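Local atomic coordinates of exodeoxyribonuclease (Neisseria meningitidis, PDB entry 2JC5), a protein that probably cleaves the phosphodiester backbone of DNA at apurinic or apyrimidinic sites during repair, using bound magnesium or manganese ions. Residues 18-23 with 32-37; 190-195 with 248-253; 95-100 with 142-147. All coordinates share one frame; numbering follows the deposited sequence.

Contact 1: 18-23 with 32-37; sequences KGFYEY and VCVQEL. With MG (magnesium ion), chain B.
F20 of helix 20-26 packs on V32 and V34 of the six-stranded sheet of the DNase I-like sandwich; the segment carrying these two valines also supplies E36 to the metal site. F20 puts its CG anti to the backbone N (chi1 -172°), which extends the ring from the first turn of the helix toward the strand. The far end of the ring does the touching. Its CE2 lies 3.9 Å from CG1 of V34, in the conformer described here, and its CZ lies 4.1 Å from CG1 of V32. The two valines are alternate residues of strand 31-35 and so share one face of the sheet, each offering a single methyl to the ring. G19 precedes the helix with a positive phi of 102°, a backbone shape suited to glycine, and its O receives the N-H of Y23 at 3.1 Å between N and O. F244 meets the F20 ring edge-to-face, and A7 and V9 add further apolar contacts. Just past the strand, OE1 of E36 binds the magnesium ion at 2.1 Å. N10 and four waters complete six ligands, and water 1 also donates a hydrogen bond to OE2 of E36. The helix contact itself is apolar and buried, which implies that packing alone joins F20 to the two valines, while the metal is bound just beyond the strand, at E36.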
loop_
_atom_site.group_PDB
_atom_site.type_symbol
_atom_site.label_atom_id
_atom_site.label_comp_id
_atom_site.label_asym_id
_atom_site.label_seq_id
_atom_site.Cartn_x
_atom_site.Cartn_y
_atom_site.Cartn_z
ATOM N N LYS A 18 0.943 19.276 3.988
ATOM C CA LYS A 18 -0.405 19.281 3.424
ATOM C C LYS A 18 -1.477 18.744 4.367
ATOM O O LYS A 18 -2.624 18.579 3.964
ATOM C CB LYS A 18 -0.439 18.468 2.130
ATOM C CG LYS A 18 0.397 19.020 1.013
ATOM C CD LYS A 18 0.409 18.068 -0.175
ATOM C CE LYS A 18 1.371 18.487 -1.258
ATOM N NZ LYS A 18 1.061 19.793 -1.851
ATOM N N GLY A 19 -1.124 18.488 5.618
ATOM C CA GLY A 19 -2.102 18.115 6.642
ATOM C C GLY A 19 -2.164 16.642 6.965
ATOM O O GLY A 19 -3.036 16.213 7.710
ATOM N N PHE A 20 -1.244 15.850 6.416
ATOM C CA PHE A 20 -1.320 14.420 6.630
ATOM C C PHE A 20 -1.132 14.059 8.096
ATOM O O PHE A 20 -1.763 13.119 8.587
ATOM C CB PHE A 20 -0.326 13.659 5.741
ATOM C CG PHE A 20 -0.500 12.166 5.798
ATOM C CD1 PHE A 20 -1.593 11.563 5.201
ATOM C CD2 PHE A 20 0.394 11.372 6.478
ATOM C CE1 PHE A 20 -1.781 10.186 5.279
ATOM C CE2 PHE A 20 0.212 9.999 6.565
ATOM C CZ PHE A 20 -0.883 9.412 5.950
ATOM N N TYR A 21 -0.279 14.793 8.811
ATOM C CA TYR A 21 -0.047 14.477 10.216
ATOM C C TYR A 21 -1.356 14.569 11.017
ATOM O O TYR A 21 -1.685 13.682 11.812
ATOM C CB TYR A 21 0.984 15.425 10.818
ATOM C CG TYR A 21 1.281 15.132 12.263
ATOM C CD1 TYR A 21 1.948 13.983 12.615
ATOM C CD2 TYR A 21 0.917 16.023 13.283
ATOM C CE1 TYR A 21 2.249 13.702 13.920
ATOM C CE2 TYR A 21 1.219 15.741 14.604
ATOM C CZ TYR A 21 1.878 14.566 14.915
ATOM O OH TYR A 21 2.214 14.249 16.232
ATOM N N GLU A 22 -2.108 15.647 10.810
ATOM C CA GLU A 22 -3.339 15.845 11.544
ATOM C C GLU A 22 -4.352 14.769 11.178
ATOM O O GLU A 22 -5.078 14.262 12.034
ATOM C CB GLU A 22 -3.899 17.238 11.273
ATOM C CG GLU A 22 -3.081 18.365 11.904
ATOM C CD GLU A 22 -1.859 18.807 11.092
ATOM O OE1 GLU A 22 -1.609 18.271 10.007
ATOM O OE2 GLU A 22 -1.140 19.735 11.536
ATOM N N TYR A 23 -4.353 14.384 9.906
ATOM C CA TYR A 23 -5.227 13.327 9.426
ATOM C C TYR A 23 -4.951 11.979 10.087
ATOM O O TYR A 23 -5.876 11.216 10.341
ATOM C CB TYR A 23 -5.081 13.199 7.904
ATOM C CG TYR A 23 -5.873 12.059 7.297
ATOM C CD1 TYR A 23 -7.248 12.122 7.206
ATOM C CD2 TYR A 23 -5.233 10.931 6.802
ATOM C CE1 TYR A 23 -7.981 11.067 6.674
ATOM C CE2 TYR A 23 -5.943 9.883 6.261
ATOM C CZ TYR A 23 -7.311 9.953 6.194
ATOM O OH TYR A 23 -8.016 8.899 5.633
ATOM N N VAL A 32 -1.627 2.780 10.322
ATOM C CA VAL A 32 -1.423 3.542 9.091
ATOM C C VAL A 32 -0.167 2.995 8.422
ATOM O O VAL A 32 0.919 3.006 9.016
ATOM C CB VAL A 32 -1.300 5.066 9.353
ATOM C CG1 VAL A 32 -1.125 5.845 8.026
ATOM C CG2 VAL A 32 -2.543 5.566 10.068
ATOM N N CYS A 33 -0.337 2.477 7.212
ATOM C CA CYS A 33 0.764 2.014 6.412
ATOM C C CYS A 33 1.031 3.073 5.380
ATOM O O CYS A 33 0.122 3.422 4.614
ATOM C CB CYS A 33 0.392 0.718 5.720
ATOM S SG CYS A 33 0.132 -0.614 6.858
ATOM N N VAL A 34 2.268 3.572 5.356
ATOM C CA VAL A 34 2.619 4.586 4.371
ATOM C C VAL A 34 3.712 4.107 3.444
ATOM O O VAL A 34 4.566 3.285 3.804
ATOM C CB VAL A 34 2.987 5.962 4.982
ATOM C CG1 VAL A 34 1.836 6.475 5.837
ATOM C CG2 VAL A 34 4.291 5.896 5.793
ATOM N N GLN A 35 3.646 4.608 2.213
ATOM C CA GLN A 35 4.661 4.310 1.226
ATOM C C GLN A 35 5.209 5.585 0.629
ATOM O O GLN A 35 4.533 6.617 0.567
ATOM C CB GLN A 35 4.119 3.439 0.099
ATOM C CG GLN A 35 3.460 2.159 0.560
ATOM C CD GLN A 35 2.014 2.374 0.981
ATOM O OE1 GLN A 35 1.300 3.148 0.340
ATOM N NE2 GLN A 35 1.582 1.713 2.073
ATOM N N GLU A 36 6.444 5.465 0.168
ATOM C CA GLU A 36 7.232 6.545 -0.422
ATOM C C GLU A 36 7.505 7.690 0.553
ATOM O O GLU A 36 7.127 8.855 0.340
ATOM C CB GLU A 36 6.671 7.024 -1.767
ATOM C CG GLU A 36 7.772 7.712 -2.569
ATOM C CD GLU A 36 7.334 8.397 -3.828
ATOM O OE1 GLU A 36 6.144 8.713 -3.967
ATOM O OE2 GLU A 36 8.209 8.631 -4.688
ATOM N N LEU A 37 8.237 7.347 1.606
ATOM C CA LEU A 37 8.709 8.332 2.570
ATOM C C LEU A 37 9.555 9.423 1.883
ATOM O O LEU A 37 9.515 10.588 2.274
ATOM C CB LEU A 37 9.584 7.681 3.617
ATOM C CG LEU A 37 8.914 6.633 4.517
ATOM C CD1 LEU A 37 9.957 5.888 5.400
ATOM C CD2 LEU A 37 7.819 7.286 5.339
HETATM MG MG MG B . 5.213 9.431 -5.702
HETATM O O HOH W 1 6.862 9.861 -6.407
HETATM O O HOH W 2 4.414 9.872 -7.511
HETATM O O HOH W 3 5.177 7.742 -6.390
HETATM O O HOH W 4 3.534 9.091 -4.931
#

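Contact 2: 190-195 with 248-253; sequences DMWRTL and APLVVE
M191 and L195, one helical turn apart, both approach V252, while W192 beside them meets L250. The methylene CG of M191 sits 4.0 Å from CG1 of V252, the two side chains crossing at about a right angle. Beyond that carbon the methionine bends at chi2 (61°) and chi3, which carries its sulfur away from the strand. L195 reaches the same valine methyl more loosely, its CD1 lying 4.4 Å from V252 CG1. On the indole of W192, CE3 is 3.9 Å from CD1 of L250, a leucine whose side chain leans toward the helix at its outer end. The short helix 191-195 thus lies against strand 250-253 with axes 10.5 Å apart at closest approach and a crossing angle of 62°. In the two-sheet sandwich of the DNase I-like fold, this strand belongs to the six-stranded sheet, whereas the helix follows directly on strand 189-190 of the other sheet, so the contact is made from one sheet's connecting helix to the other sheet's strand. Within the helix, L195 N bonds to M191 O and T194 N to D190 O. Further out, W192 NE1 donates to V199 O and Y196 meets the indole edge-to-face, which limits how the ring can turn. D190 forms a salt bridge with R219, and M191 shares a backbone hydrogen bond with Q223, both on strand 217-225.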
loop_
_atom_site.group_PDB
_atom_site.type_symbol
_atom_site.label_atom_id
_atom_site.label_comp_id
_atom_site.label_asym_id
_atom_site.label_seq_id
_atom_site.Cartn_x
_atom_site.Cartn_y
_atom_site.Cartn_z
ATOM N N ASP A 190 -8.914 -8.949 -2.682
ATOM C CA ASP A 190 -8.748 -7.539 -3.003
ATOM C C ASP A 190 -9.908 -6.850 -2.299
ATOM O O ASP A 190 -11.054 -6.907 -2.746
ATOM C CB ASP A 190 -8.782 -7.406 -4.536
ATOM C CG ASP A 190 -8.792 -5.993 -5.016
ATOM O OD1 ASP A 190 -8.927 -5.067 -4.183
ATOM O OD2 ASP A 190 -8.657 -5.826 -6.260
ATOM N N MET A 191 -9.622 -6.220 -1.171
ATOM C CA MET A 191 -10.696 -5.865 -0.251
ATOM C C MET A 191 -11.674 -4.867 -0.859
ATOM O O MET A 191 -12.894 -5.004 -0.695
ATOM C CB MET A 191 -10.144 -5.331 1.066
ATOM C CG MET A 191 -11.052 -5.592 2.246
ATOM S SD MET A 191 -11.380 -7.350 2.599
ATOM C CE MET A 191 -13.052 -7.619 1.971
ATOM N N TRP A 192 -11.147 -3.864 -1.558
ATOM C CA TRP A 192 -11.998 -2.861 -2.171
ATOM C C TRP A 192 -12.957 -3.489 -3.185
ATOM O O TRP A 192 -14.168 -3.230 -3.186
ATOM C CB TRP A 192 -11.179 -1.778 -2.889
ATOM C CG TRP A 192 -12.075 -0.782 -3.536
ATOM C CD1 TRP A 192 -12.534 -0.790 -4.816
ATOM C CD2 TRP A 192 -12.716 0.324 -2.881
ATOM N NE1 TRP A 192 -13.403 0.274 -5.013
ATOM C CE2 TRP A 192 -13.526 0.973 -3.843
ATOM C CE3 TRP A 192 -12.671 0.838 -1.580
ATOM C CZ2 TRP A 192 -14.263 2.103 -3.550
ATOM C CZ3 TRP A 192 -13.408 1.968 -1.296
ATOM C CH2 TRP A 192 -14.210 2.581 -2.273
ATOM N N ARG A 193 -12.409 -4.308 -4.074
ATOM C CA ARG A 193 -13.205 -4.847 -5.178
ATOM C C ARG A 193 -14.224 -5.833 -4.654
ATOM O O ARG A 193 -15.314 -5.956 -5.215
ATOM C CB ARG A 193 -12.292 -5.506 -6.203
ATOM C CG ARG A 193 -12.969 -6.061 -7.415
ATOM C CD ARG A 193 -13.816 -5.077 -8.153
ATOM N NE ARG A 193 -13.078 -3.903 -8.601
ATOM C CZ ARG A 193 -13.409 -2.636 -8.367
ATOM N NH1 ARG A 193 -14.474 -2.298 -7.648
ATOM N NH2 ARG A 193 -12.637 -1.668 -8.862
ATOM N N THR A 194 -13.890 -6.520 -3.565
ATOM C CA THR A 194 -14.817 -7.457 -2.957
ATOM C C THR A 194 -15.951 -6.731 -2.260
ATOM O O THR A 194 -17.123 -7.127 -2.383
ATOM C CB THR A 194 -14.069 -8.433 -2.034
ATOM O OG1 THR A 194 -13.292 -9.306 -2.858
ATOM C CG2 THR A 194 -15.026 -9.278 -1.212
ATOM N N LEU A 195 -15.625 -5.676 -1.523
ATOM C CA LEU A 195 -16.653 -4.876 -0.845
ATOM C C LEU A 195 -17.595 -4.172 -1.824
ATOM O O LEU A 195 -18.798 -4.097 -1.569
ATOM C CB LEU A 195 -16.027 -3.812 0.073
ATOM C CG LEU A 195 -15.438 -4.323 1.383
ATOM C CD1 LEU A 195 -14.592 -3.276 2.061
ATOM C CD2 LEU A 195 -16.563 -4.801 2.318
ATOM N N ALA A 248 -4.643 8.944 -3.025
ATOM C CA ALA A 248 -5.591 9.126 -1.917
ATOM C C ALA A 248 -5.468 7.969 -0.920
ATOM O O ALA A 248 -5.263 6.822 -1.326
ATOM C CB ALA A 248 -7.024 9.200 -2.457
ATOM N N PRO A 249 -5.619 8.247 0.390
ATOM C CA PRO A 249 -5.627 7.152 1.365
ATOM C C PRO A 249 -6.765 6.177 1.161
ATOM O O PRO A 249 -7.891 6.586 0.887
ATOM C CB PRO A 249 -5.777 7.875 2.708
ATOM C CG PRO A 249 -5.237 9.217 2.450
ATOM C CD PRO A 249 -5.681 9.553 1.051
ATOM N N LEU A 250 -6.450 4.894 1.295
ATOM C CA LEU A 250 -7.409 3.805 1.226
ATOM C C LEU A 250 -7.682 3.311 2.634
ATOM O O LEU A 250 -6.783 2.836 3.311
ATOM C CB LEU A 250 -6.852 2.679 0.352
ATOM C CG LEU A 250 -7.633 1.370 0.298
ATOM C CD1 LEU A 250 -9.048 1.579 -0.286
ATOM C CD2 LEU A 250 -6.830 0.333 -0.464
ATOM N N VAL A 251 -8.930 3.480 3.084
ATOM C CA VAL A 251 -9.306 3.191 4.456
ATOM C C VAL A 251 -10.238 1.998 4.485
ATOM O O VAL A 251 -11.245 1.989 3.781
ATOM C CB VAL A 251 -10.042 4.401 5.060
ATOM C CG1 VAL A 251 -10.406 4.135 6.545
ATOM C CG2 VAL A 251 -9.235 5.698 4.875
ATOM N N VAL A 252 -9.938 1.008 5.316
ATOM C CA VAL A 252 -10.827 -0.165 5.469
ATOM C C VAL A 252 -11.069 -0.388 6.948
ATOM O O VAL A 252 -10.137 -0.279 7.749
ATOM C CB VAL A 252 -10.260 -1.441 4.828
ATOM C CG1 VAL A 252 -11.273 -2.596 4.914
ATOM C CG2 VAL A 252 -9.884 -1.182 3.359
ATOM N N GLU A 253 -12.325 -0.689 7.295
ATOM C CA GLU A 253 -12.728 -0.978 8.666
ATOM C C GLU A 253 -13.059 -2.451 8.788
ATOM O O GLU A 253 -13.871 -2.957 8.017
ATOM C CB GLU A 253 -13.943 -0.117 9.036
ATOM C CG GLU A 253 -13.580 1.344 9.104
ATOM C CD GLU A 253 -14.743 2.247 9.399
ATOM O OE1 GLU A 253 -15.377 2.067 10.463
ATOM O OE2 GLU A 253 -14.998 3.155 8.575
#

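Contact 3: 95-100 with 142-147; sequences FVRCDF and RDIVVC
R97 and R142 bring their guanidinium groups together beside the carboxylate of D99, forming a salt-bridge network that links strand 95-100 to R142, just ahead of strand 143-147; strand 103-109 runs between the two. Among the charged pairs, the strong one is local: R97 NE donates to D99 OD1 at 2.9 Å with an N-H...O angle of 166°, in the guanidinium plane and on the syn lone pair. The R97 chain, extended from CG to NE (chi3 172°), carries NE out to that carboxylate. Across the contact, R142 NH2 stands 3.9 Å from D99 OD1, a long salt bridge in which the oxygen lies well out of the guanidinium plane, so that only charge links them. The two arginines meet with R142 NE at the edge of the R97 group, 3.6 Å from R97 NH2, their planes 47° apart. E140 receives a salt bridge from R97 and a weak, long ion pair from R142, while S104 bonds to D99 and both arginines, and G101 O to R142. Apart from the charges, the I144 CD1 methyl lies 4.5 Å from R97 NH2, a loose van der Waals contact. The carboxylates of D99 and E140 would offset the like charges of R97 and R142 and make their close approach tolerable.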
loop_
_atom_site.group_PDB
_atom_site.type_symbol
_atom_site.label_atom_id
_atom_site.label_comp_id
_atom_site.label_asym_id
_atom_site.label_seq_id
_atom_site.Cartn_x
_atom_site.Cartn_y
_atom_site.Cartn_z
ATOM N N PHE A 95 9.397 -2.868 2.101
ATOM C CA PHE A 95 8.589 -3.855 2.840
ATOM C C PHE A 95 8.843 -3.778 4.330
ATOM O O PHE A 95 9.993 -3.886 4.777
ATOM C CB PHE A 95 8.941 -5.253 2.321
ATOM C CG PHE A 95 8.202 -6.387 2.993
ATOM C CD1 PHE A 95 8.604 -6.866 4.223
ATOM C CD2 PHE A 95 7.124 -7.005 2.360
ATOM C CE1 PHE A 95 7.909 -7.928 4.840
ATOM C CE2 PHE A 95 6.443 -8.068 2.971
ATOM C CZ PHE A 95 6.852 -8.524 4.207
ATOM N N VAL A 96 7.760 -3.581 5.094
ATOM C CA VAL A 96 7.781 -3.686 6.567
ATOM C C VAL A 96 6.580 -4.493 6.986
ATOM O O VAL A 96 5.483 -4.305 6.457
ATOM C CB VAL A 96 7.753 -2.322 7.277
ATOM C CG1 VAL A 96 7.492 -2.466 8.806
ATOM C CG2 VAL A 96 9.023 -1.572 7.014
ATOM N N ARG A 97 6.785 -5.390 7.938
ATOM C CA ARG A 97 5.711 -6.220 8.485
ATOM C C ARG A 97 5.661 -6.068 9.991
ATOM O O ARG A 97 6.681 -6.215 10.656
ATOM C CB ARG A 97 5.955 -7.681 8.149
ATOM C CG ARG A 97 4.981 -8.638 8.808
ATOM C CD ARG A 97 5.191 -10.066 8.380
ATOM N NE ARG A 97 4.360 -10.978 9.167
ATOM C CZ ARG A 97 4.098 -12.243 8.852
ATOM N NH1 ARG A 97 4.577 -12.798 7.753
ATOM N NH2 ARG A 97 3.315 -12.965 9.642
ATOM N N CYS A 98 4.476 -5.799 10.517
ATOM C CA CYS A 98 4.259 -5.716 11.962
ATOM C C CYS A 98 3.217 -6.727 12.399
ATOM O O CYS A 98 2.145 -6.825 11.800
ATOM C CB CYS A 98 3.830 -4.315 12.350
ATOM S SG CYS A 98 5.136 -3.111 12.171
ATOM N N ASP A 99 3.552 -7.483 13.445
ATOM C CA ASP A 99 2.682 -8.518 14.003
ATOM C C ASP A 99 2.098 -8.090 15.351
ATOM O O ASP A 99 2.795 -7.520 16.204
ATOM C CB ASP A 99 3.461 -9.823 14.220
ATOM C CG ASP A 99 4.039 -10.403 12.955
ATOM O OD1 ASP A 99 3.582 -10.045 11.848
ATOM O OD2 ASP A 99 4.971 -11.225 13.092
ATOM N N PHE A 100 0.814 -8.374 15.526
ATOM C CA PHE A 100 0.086 -8.095 16.755
ATOM C C PHE A 100 -0.704 -9.352 17.081
ATOM O O PHE A 100 -1.788 -9.570 16.535
ATOM C CB PHE A 100 -0.887 -6.931 16.578
ATOM C CG PHE A 100 -0.289 -5.714 15.936
ATOM C CD1 PHE A 100 -0.218 -5.615 14.557
ATOM C CD2 PHE A 100 0.183 -4.650 16.705
ATOM C CE1 PHE A 100 0.336 -4.484 13.942
ATOM C CE2 PHE A 100 0.721 -3.520 16.104
ATOM C CZ PHE A 100 0.788 -3.421 14.733
ATOM N N ARG A 142 -2.671 -17.211 9.614
ATOM C CA ARG A 142 -2.836 -16.015 10.436
ATOM C C ARG A 142 -3.690 -14.995 9.678
ATOM O O ARG A 142 -4.000 -15.165 8.490
ATOM C CB ARG A 142 -1.463 -15.371 10.682
ATOM C CG ARG A 142 -0.518 -16.167 11.541
ATOM C CD ARG A 142 0.860 -15.524 11.532
ATOM N NE ARG A 142 0.787 -14.131 11.911
ATOM C CZ ARG A 142 0.914 -13.666 13.137
ATOM N NH1 ARG A 142 1.164 -14.481 14.155
ATOM N NH2 ARG A 142 0.780 -12.381 13.344
ATOM N N ASP A 143 -4.038 -13.917 10.364
ATOM C CA ASP A 143 -4.807 -12.841 9.759
ATOM C C ASP A 143 -3.844 -11.806 9.228
ATOM O O ASP A 143 -3.103 -11.222 9.990
ATOM C CB ASP A 143 -5.712 -12.241 10.803
ATOM C CG ASP A 143 -6.635 -13.257 11.409
ATOM O OD1 ASP A 143 -7.295 -14.008 10.652
ATOM O OD2 ASP A 143 -6.690 -13.326 12.665
ATOM N N ILE A 144 -3.854 -11.567 7.923
ATOM C CA ILE A 144 -2.857 -10.679 7.317
ATOM C C ILE A 144 -3.495 -9.684 6.370
ATOM O O ILE A 144 -4.361 -10.047 5.557
ATOM C CB ILE A 144 -1.766 -11.469 6.559
ATOM C CG1 ILE A 144 -1.159 -12.546 7.456
ATOM C CG2 ILE A 144 -0.665 -10.504 6.052
ATOM C CD1 ILE A 144 -0.119 -13.395 6.790
ATOM N N VAL A 145 -3.076 -8.425 6.492
ATOM C CA VAL A 145 -3.423 -7.381 5.537
ATOM C C VAL A 145 -2.130 -6.892 4.904
ATOM O O VAL A 145 -1.264 -6.383 5.612
ATOM C CB VAL A 145 -4.156 -6.204 6.198
ATOM C CG1 VAL A 145 -4.580 -5.155 5.138
ATOM C CG2 VAL A 145 -5.383 -6.713 6.962
ATOM N N VAL A 146 -2.024 -7.033 3.574
ATOM C CA VAL A 146 -0.902 -6.470 2.826
ATOM C C VAL A 146 -1.390 -5.170 2.188
ATOM O O VAL A 146 -2.136 -5.196 1.197
ATOM C CB VAL A 146 -0.352 -7.450 1.762
ATOM C CG1 VAL A 146 0.898 -6.870 1.100
ATOM C CG2 VAL A 146 -0.028 -8.810 2.397
ATOM N N CYS A 147 -1.015 -4.052 2.807
ATOM C CA CYS A 147 -1.354 -2.725 2.348
ATOM C C CYS A 147 -0.280 -2.201 1.433
ATOM O O CYS A 147 0.904 -2.361 1.712
ATOM C CB CYS A 147 -1.403 -1.742 3.504
ATOM S SG CYS A 147 -2.730 -1.924 4.629
#

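In the fold
From the N terminus, contact 1 closes first: eight intervening residues bring strand 31-35, of the six-stranded sheet, back against helix 20-26. Contact 3 follows, closing 41 residues that include strand 103-109 and helix 117-139, all within the other sheet's half of the fold. Contact 2 closes last, over 52 residues, and ties helix 191-195 to strand 250-254, which returns to the first sheet. The three loops run in series; none nests in or crosses another. They still meet in space: CB of C33 in contact 1 lies 3.8 Å from CB of C147 in contact 3, across the sandwich, and Y23 OH lies 3.5 Å from V251 CG2 of contact 2.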